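Local coordinates for DNA primase (Aquifex aeolicus, PDB 2AU3), which probably synthesises the short RNA primers that DNA polymerase extends during replication, using a zinc-binding domain and a Toprim-containing RNA polymerase core, at residues F246-E251 with I264-A269; Y291-G296 with Y319-P324. All coordinates share one frame; numbering follows the deposited sequence.

Overall arrangement
Contacts 1 and 2 illustrate how the parallel strands of one mixed sheet are assembled from successive beta-alpha-beta units of the Toprim fold. Strands 247-249 and 289-293 are neighbours in that sheet, so each contact adds a further strand on its own side: 267-270 in contact 1 and the outermost strand 317-321 in contact 2. Both are mostly buried, although contact 1 lies nearer the centre of the chain. Its chemistry is a run of backbone bonds, aliphatic packing and one asparagine amide; contact 2 has fewer strand bonds, supplemented by stacked tyrosines and, less certainly, a bridging water. Towards their C-terminal ends, 246-251 and 291-296 bring Glu-251 and Asp-295, predicted magnesium ligands, close together.

Contact 1: residues F246-E251 with I264-A269; sequences FAILVE and IRNVVA
The carbonyl oxygen of Asn-266 is approached by two groups of the facing strand: the N-H of Ile-248, whose N lies 2.8 Å from Asn-266 O within the carbonyl plane, and the CA-H of Ala-247 in a weaker C-H...O contact. This begins a parallel ladder. Val-268 N then binds Ile-248 O at 3.0 Å, and Val-250 N binds Val-268 O at 3.1 Å in a nearly straight bond (172° at the hydrogen). Val-250 O is buried without a hydrogen-bond partner in the model, and Ala-269 CA approaches it at 3.4 Å.

Asn-266 also works through its side chain. With CG lodged between the backbone N and the carbonyl carbon (chi1 57°), the amide swings towards the start of the other segment, where ND2 donates to Phe-246 O at 3.0 Å. The acceptor lies close to the amide plane, but the donor stands above the plane of the carbonyl. The same ND2 hangs over one face of the Phe-246 ring, near its rim and 3.3 Å from CE1, with amide and ring planes almost perpendicular (80°). Ile-248 CD1 touches the amide oxygen of Asn-266 and presses tightly on Ile-264 CG2 (3.5 Å), the isoleucines crossing at about a right angle, while Val-250 CG2 meets Val-267 CG1 at 3.7 Å.

Farther along the chain, Glu-251 is a predicted ligand of the catalytic magnesium, and its OE2 accepts a hydrogen bond from the backbone N of Asp-295. The pair of strands belongs to a beta-alpha-beta unit whose connecting helix 253-261 packs on Ile-264, Val-267 and Val-250; helix 234-244 covers Asn-266, and strand 289-293 bonds to the other edge of strand 247-249.

Contact 2: residues Y291-G296 with Y319-P324; sequences YILYDG and YPVYLP
A beta-alpha-beta crossover brings strand 317-321 alongside strand 289-293 at one edge of the Toprim sheet, pairing Tyr-291 with Tyr-319 and Ile-292 with Pro-320. Ile-292 supplies both backbone bonds: its N donates to Tyr-319 O at 3.1 Å, from well above the carbonyl plane, and its O receives Val-321 N at 2.8 Å.

The tyrosines form an offset stack, ring centroids 4.5 Å apart and planes inclined by 14°. The slip carries Tyr-319 CB over one face of the Tyr-291 ring in a CH-pi contact, 3.6 Å from its centroid, while Tyr-291 OH lies over one face of the Tyr-319 ring, towards its rim. Val-321 CG2 meets the edge of the Tyr-291 ring, near its plane. An alanine in place of Tyr-291 would remove the stack and would probably set the Tyr-319 ring free to turn, with a gap beside Val-321 CG2.

Farther along, Leu-293 CG stands anti to the backbone N (chi1 179°), which brings CD1 within 3.6 Å of Val-321 CG1 and 3.8 Å of Leu-323 CG. Towards the C-terminal ends a water accepts from Leu-323 N at 3.0 Å and donates to Val-321 O; its approach to Tyr-294 O is suspiciously short, so the bridge is doubtful. Asp-295, in the loop next to Tyr-294, is predicted to bind both magnesium ions.

Helix 338-347 packs on the face bearing Tyr-291 and Val-321, helix 298-313 touches Ile-292 and Pro-320 on the other, and helix 329-336 meets Leu-323, while strand 247-249 bonds through Leu-249 to the other edge of strand 289-293.

Contact 1: residues F246-E251 with I264-A269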
loop_
_atom_site.group_PDB
_atom_site.type_symbol
_atom_site.label_atom_id
_atom_site.label_comp_id
_atom_site.label_asym_id
_atom_site.label_seq_id
_atom_site.Cartn_x
_atom_site.Cartn_y
_atom_site.Cartn_z
ATOM N N PHE A 246 3.930 13.059 -10.176
ATOM C CA PHE A 246 2.522 13.007 -9.776
ATOM C C PHE A 246 2.171 11.629 -9.231
ATOM O O PHE A 246 2.937 10.665 -9.410
ATOM C CB PHE A 246 1.595 13.403 -10.945
ATOM C CG PHE A 246 1.558 12.389 -12.083
ATOM C CD1 PHE A 246 0.511 11.463 -12.175
ATOM C CD2 PHE A 246 2.554 12.377 -13.071
ATOM C CE1 PHE A 246 0.460 10.536 -13.209
ATOM C CE2 PHE A 246 2.513 11.440 -14.129
ATOM C CZ PHE A 246 1.461 10.512 -14.191
ATOM N N ALA A 247 1.016 11.537 -8.584
ATOM C CA ALA A 247 0.504 10.277 -8.105
ATOM C C ALA A 247 -0.845 10.055 -8.769
ATOM O O ALA A 247 -1.522 11.017 -9.121
ATOM C CB ALA A 247 0.338 10.310 -6.575
ATOM N N ILE A 248 -1.248 8.791 -8.894
ATOM C CA ILE A 248 -2.598 8.464 -9.332
ATOM C C ILE A 248 -3.326 7.896 -8.103
ATOM O O ILE A 248 -2.787 7.045 -7.445
ATOM C CB ILE A 248 -2.572 7.424 -10.493
ATOM C CG1 ILE A 248 -1.871 8.009 -11.731
ATOM C CG2 ILE A 248 -4.046 6.927 -10.809
ATOM C CD1 ILE A 248 -1.277 6.939 -12.738
ATOM N N LEU A 249 -4.502 8.451 -7.760
ATOM C CA LEU A 249 -5.313 7.938 -6.675
ATOM C C LEU A 249 -6.460 7.119 -7.225
ATOM O O LEU A 249 -7.260 7.599 -8.028
ATOM C CB LEU A 249 -5.826 9.101 -5.769
ATOM C CG LEU A 249 -6.783 8.772 -4.607
ATOM C CD1 LEU A 249 -6.067 8.079 -3.434
ATOM C CD2 LEU A 249 -7.537 10.068 -4.142
ATOM N N VAL A 250 -6.505 5.848 -6.833
ATOM C CA VAL A 250 -7.598 4.955 -7.218
ATOM C C VAL A 250 -8.364 4.598 -5.960
ATOM O O VAL A 250 -7.898 4.917 -4.860
ATOM C CB VAL A 250 -7.083 3.659 -7.949
ATOM C CG1 VAL A 250 -6.387 4.007 -9.269
ATOM C CG2 VAL A 250 -6.145 2.830 -7.054
ATOM N N GLU A 251 -9.523 3.941 -6.096
ATOM C CA GLU A 251 -10.429 3.778 -4.948
ATOM C C GLU A 251 -10.021 2.723 -3.950
ATOM O O GLU A 251 -10.257 2.883 -2.746
ATOM C CB GLU A 251 -11.867 3.484 -5.392
ATOM C CG GLU A 251 -12.449 4.531 -6.328
ATOM C CD GLU A 251 -13.972 4.455 -6.462
ATOM O OE1 GLU A 251 -14.672 4.784 -5.476
ATOM O OE2 GLU A 251 -14.458 4.104 -7.568
ATOM N N ILE A 264 1.807 0.634 -14.228
ATOM C CA ILE A 264 1.483 1.991 -13.831
ATOM C C ILE A 264 1.682 2.004 -12.320
ATOM O O ILE A 264 0.844 1.481 -11.581
ATOM C CB ILE A 264 0.027 2.316 -14.203
ATOM C CG1 ILE A 264 -0.106 2.477 -15.714
ATOM C CG2 ILE A 264 -0.408 3.668 -13.589
ATOM C CD1 ILE A 264 -1.569 2.570 -16.174
ATOM N N ARG A 265 2.798 2.553 -11.859
ATOM C CA ARG A 265 3.260 2.207 -10.514
ATOM C C ARG A 265 3.242 3.373 -9.522
ATOM O O ARG A 265 3.530 3.185 -8.334
ATOM C CB ARG A 265 4.661 1.627 -10.590
ATOM C CG ARG A 265 4.779 0.319 -11.385
ATOM C CD ARG A 265 6.218 -0.134 -11.434
ATOM N NE ARG A 265 6.422 -1.380 -12.164
ATOM C CZ ARG A 265 7.049 -1.454 -13.317
ATOM N NH1 ARG A 265 7.498 -0.354 -13.897
ATOM N NH2 ARG A 265 7.239 -2.634 -13.891
ATOM N N ASN A 266 2.902 4.571 -10.011
ATOM C CA ASN A 266 2.882 5.743 -9.128
ATOM C C ASN A 266 1.459 5.937 -8.622
ATOM O O ASN A 266 0.870 6.964 -8.831
ATOM C CB ASN A 266 3.390 6.999 -9.874
ATOM C CG ASN A 266 2.582 7.293 -11.155
ATOM O OD1 ASN A 266 2.140 6.373 -11.841
ATOM N ND2 ASN A 266 2.414 8.570 -11.475
ATOM N N VAL A 267 0.942 4.916 -7.949
ATOM C CA VAL A 267 -0.490 4.751 -7.625
ATOM C C VAL A 267 -0.630 4.464 -6.137
ATOM O O VAL A 267 0.133 3.630 -5.589
ATOM C CB VAL A 267 -1.096 3.518 -8.373
ATOM C CG1 VAL A 267 -2.648 3.435 -8.163
ATOM C CG2 VAL A 267 -0.795 3.581 -9.868
ATOM N N VAL A 268 -1.646 5.089 -5.503
ATOM C CA VAL A 268 -2.006 4.851 -4.103
ATOM C C VAL A 268 -3.508 4.687 -4.006
ATOM O O VAL A 268 -4.231 5.027 -4.931
ATOM C CB VAL A 268 -1.618 6.048 -3.170
ATOM C CG1 VAL A 268 -0.093 6.045 -2.910
ATOM C CG2 VAL A 268 -2.022 7.370 -3.794
ATOM N N ALA A 269 -3.976 4.157 -2.883
ATOM C CA ALA A 269 -5.410 4.041 -2.659
ATOM C C ALA A 269 -5.712 4.235 -1.182
ATOM O O ALA A 269 -4.865 3.910 -0.339
ATOM C CB ALA A 269 -5.898 2.676 -3.132
#

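Contact 2: residues Y291-G296 with Y319-P324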
loop_
_atom_site.group_PDB
_atom_site.type_symbol
_atom_site.label_atom_id
_atom_site.label_comp_id
_atom_site.label_asym_id
_atom_site.label_seq_id
_atom_site.Cartn_x
_atom_site.Cartn_y
_atom_site.Cartn_z
ATOM N N TYR A 291 -3.689 12.805 -9.852
ATOM C CA TYR A 291 -4.751 12.392 -10.741
ATOM C C TYR A 291 -5.693 11.434 -10.018
ATOM O O TYR A 291 -5.254 10.490 -9.375
ATOM C CB TYR A 291 -4.120 11.693 -11.951
ATOM C CG TYR A 291 -3.392 12.659 -12.835
ATOM C CD1 TYR A 291 -2.231 13.292 -12.411
ATOM C CD2 TYR A 291 -3.889 12.965 -14.102
ATOM C CE1 TYR A 291 -1.562 14.199 -13.251
ATOM C CE2 TYR A 291 -3.245 13.829 -14.925
ATOM C CZ TYR A 291 -2.097 14.462 -14.501
ATOM O OH TYR A 291 -1.505 15.375 -15.347
ATOM N N ILE A 292 -6.984 11.698 -10.079
ATOM C CA ILE A 292 -7.928 10.857 -9.352
ATOM C C ILE A 292 -8.659 10.032 -10.401
ATOM O O ILE A 292 -9.137 10.569 -11.411
ATOM C CB ILE A 292 -8.946 11.676 -8.533
ATOM C CG1 ILE A 292 -8.283 12.786 -7.750
ATOM C CG2 ILE A 292 -9.775 10.765 -7.585
ATOM C CD1 ILE A 292 -9.299 13.771 -7.219
ATOM N N LEU A 293 -8.716 8.729 -10.160
ATOM C CA LEU A 293 -9.249 7.805 -11.133
ATOM C C LEU A 293 -10.169 6.849 -10.457
ATOM O O LEU A 293 -9.746 5.767 -10.019
ATOM C CB LEU A 293 -8.094 7.044 -11.803
ATOM C CG LEU A 293 -8.436 5.980 -12.855
ATOM C CD1 LEU A 293 -8.931 6.581 -14.166
ATOM C CD2 LEU A 293 -7.222 5.150 -13.104
ATOM N N TYR A 294 -11.431 7.245 -10.328
ATOM C CA TYR A 294 -12.407 6.433 -9.647
ATOM C C TYR A 294 -13.321 5.821 -10.722
ATOM O O TYR A 294 -13.162 6.108 -11.910
ATOM C CB TYR A 294 -13.191 7.289 -8.645
ATOM C CG TYR A 294 -12.440 7.650 -7.343
ATOM C CD1 TYR A 294 -11.091 7.313 -7.150
ATOM C CD2 TYR A 294 -13.097 8.337 -6.324
ATOM C CE1 TYR A 294 -10.436 7.646 -5.966
ATOM C CE2 TYR A 294 -12.457 8.659 -5.137
ATOM C CZ TYR A 294 -11.123 8.328 -4.975
ATOM O OH TYR A 294 -10.516 8.665 -3.801
ATOM N N ASP A 295 -14.230 4.944 -10.322
ATOM C CA ASP A 295 -15.130 4.294 -11.279
ATOM C C ASP A 295 -15.913 5.295 -12.144
ATOM O O ASP A 295 -16.315 6.362 -11.679
ATOM C CB ASP A 295 -16.110 3.372 -10.545
ATOM C CG ASP A 295 -15.435 2.177 -9.919
ATOM O OD1 ASP A 295 -14.291 1.840 -10.321
ATOM O OD2 ASP A 295 -15.986 1.501 -9.008
ATOM N N GLY A 296 -16.172 4.915 -13.390
ATOM C CA GLY A 296 -16.953 5.730 -14.298
ATOM C C GLY A 296 -18.444 5.518 -14.091
ATOM O O GLY A 296 -19.161 5.065 -14.985
ATOM N N TYR A 319 -6.250 16.632 -10.757
ATOM C CA TYR A 319 -6.621 16.316 -12.139
ATOM C C TYR A 319 -7.568 15.114 -12.181
ATOM O O TYR A 319 -7.117 13.958 -12.200
ATOM C CB TYR A 319 -5.383 15.927 -12.920
ATOM C CG TYR A 319 -4.361 17.013 -13.070
ATOM C CD1 TYR A 319 -4.140 17.608 -14.305
ATOM C CD2 TYR A 319 -3.620 17.456 -11.978
ATOM C CE1 TYR A 319 -3.191 18.607 -14.462
ATOM C CE2 TYR A 319 -2.655 18.429 -12.121
ATOM C CZ TYR A 319 -2.455 19.011 -13.365
ATOM O OH TYR A 319 -1.541 20.020 -13.507
ATOM N N PRO A 320 -8.878 15.370 -12.162
ATOM C CA PRO A 320 -9.861 14.293 -12.272
ATOM C C PRO A 320 -9.760 13.550 -13.601
ATOM O O PRO A 320 -9.669 14.134 -14.672
ATOM C CB PRO A 320 -11.208 15.038 -12.179
ATOM C CG PRO A 320 -10.855 16.296 -11.396
ATOM C CD PRO A 320 -9.517 16.698 -12.003
ATOM N N VAL A 321 -9.810 12.231 -13.525
ATOM C CA VAL A 321 -9.725 11.440 -14.738
ATOM C C VAL A 321 -11.060 10.760 -14.813
ATOM O O VAL A 321 -11.444 10.052 -13.882
ATOM C CB VAL A 321 -8.599 10.389 -14.670
ATOM C CG1 VAL A 321 -8.476 9.595 -15.999
ATOM C CG2 VAL A 321 -7.245 11.070 -14.317
ATOM N N TYR A 322 -11.760 11.019 -15.907
ATOM C CA TYR A 322 -13.096 10.496 -16.144
ATOM C C TYR A 322 -13.048 9.284 -17.040
ATOM O O TYR A 322 -12.822 9.404 -18.252
ATOM C CB TYR A 322 -13.959 11.570 -16.813
ATOM C CG TYR A 322 -14.080 12.807 -15.954
ATOM C CD1 TYR A 322 -14.802 12.776 -14.765
ATOM C CD2 TYR A 322 -13.413 13.981 -16.289
ATOM C CE1 TYR A 322 -14.903 13.936 -13.939
ATOM C CE2 TYR A 322 -13.504 15.129 -15.478
ATOM C CZ TYR A 322 -14.243 15.093 -14.308
ATOM O OH TYR A 322 -14.318 16.223 -13.502
ATOM N N LEU A 323 -13.249 8.126 -16.438
ATOM C CA LEU A 323 -13.556 6.907 -17.177
ATOM C C LEU A 323 -14.945 6.999 -17.810
ATOM O O LEU A 323 -15.865 7.599 -17.226
ATOM C CB LEU A 323 -13.515 5.719 -16.235
ATOM C CG LEU A 323 -12.121 5.341 -15.731
ATOM C CD1 LEU A 323 -12.253 4.299 -14.644
ATOM C CD2 LEU A 323 -11.284 4.830 -16.888
ATOM N N PRO A 324 -15.117 6.381 -18.975
ATOM C CA PRO A 324 -16.443 6.343 -19.614
ATOM C C PRO A 324 -17.450 5.557 -18.767
ATOM O O PRO A 324 -17.071 4.663 -17.996
ATOM C CB PRO A 324 -16.171 5.657 -20.956
ATOM C CG PRO A 324 -14.925 4.917 -20.759
ATOM C CD PRO A 324 -14.093 5.679 -19.779
HETATM O O HOH W 1 -13.280 8.082 -13.402
#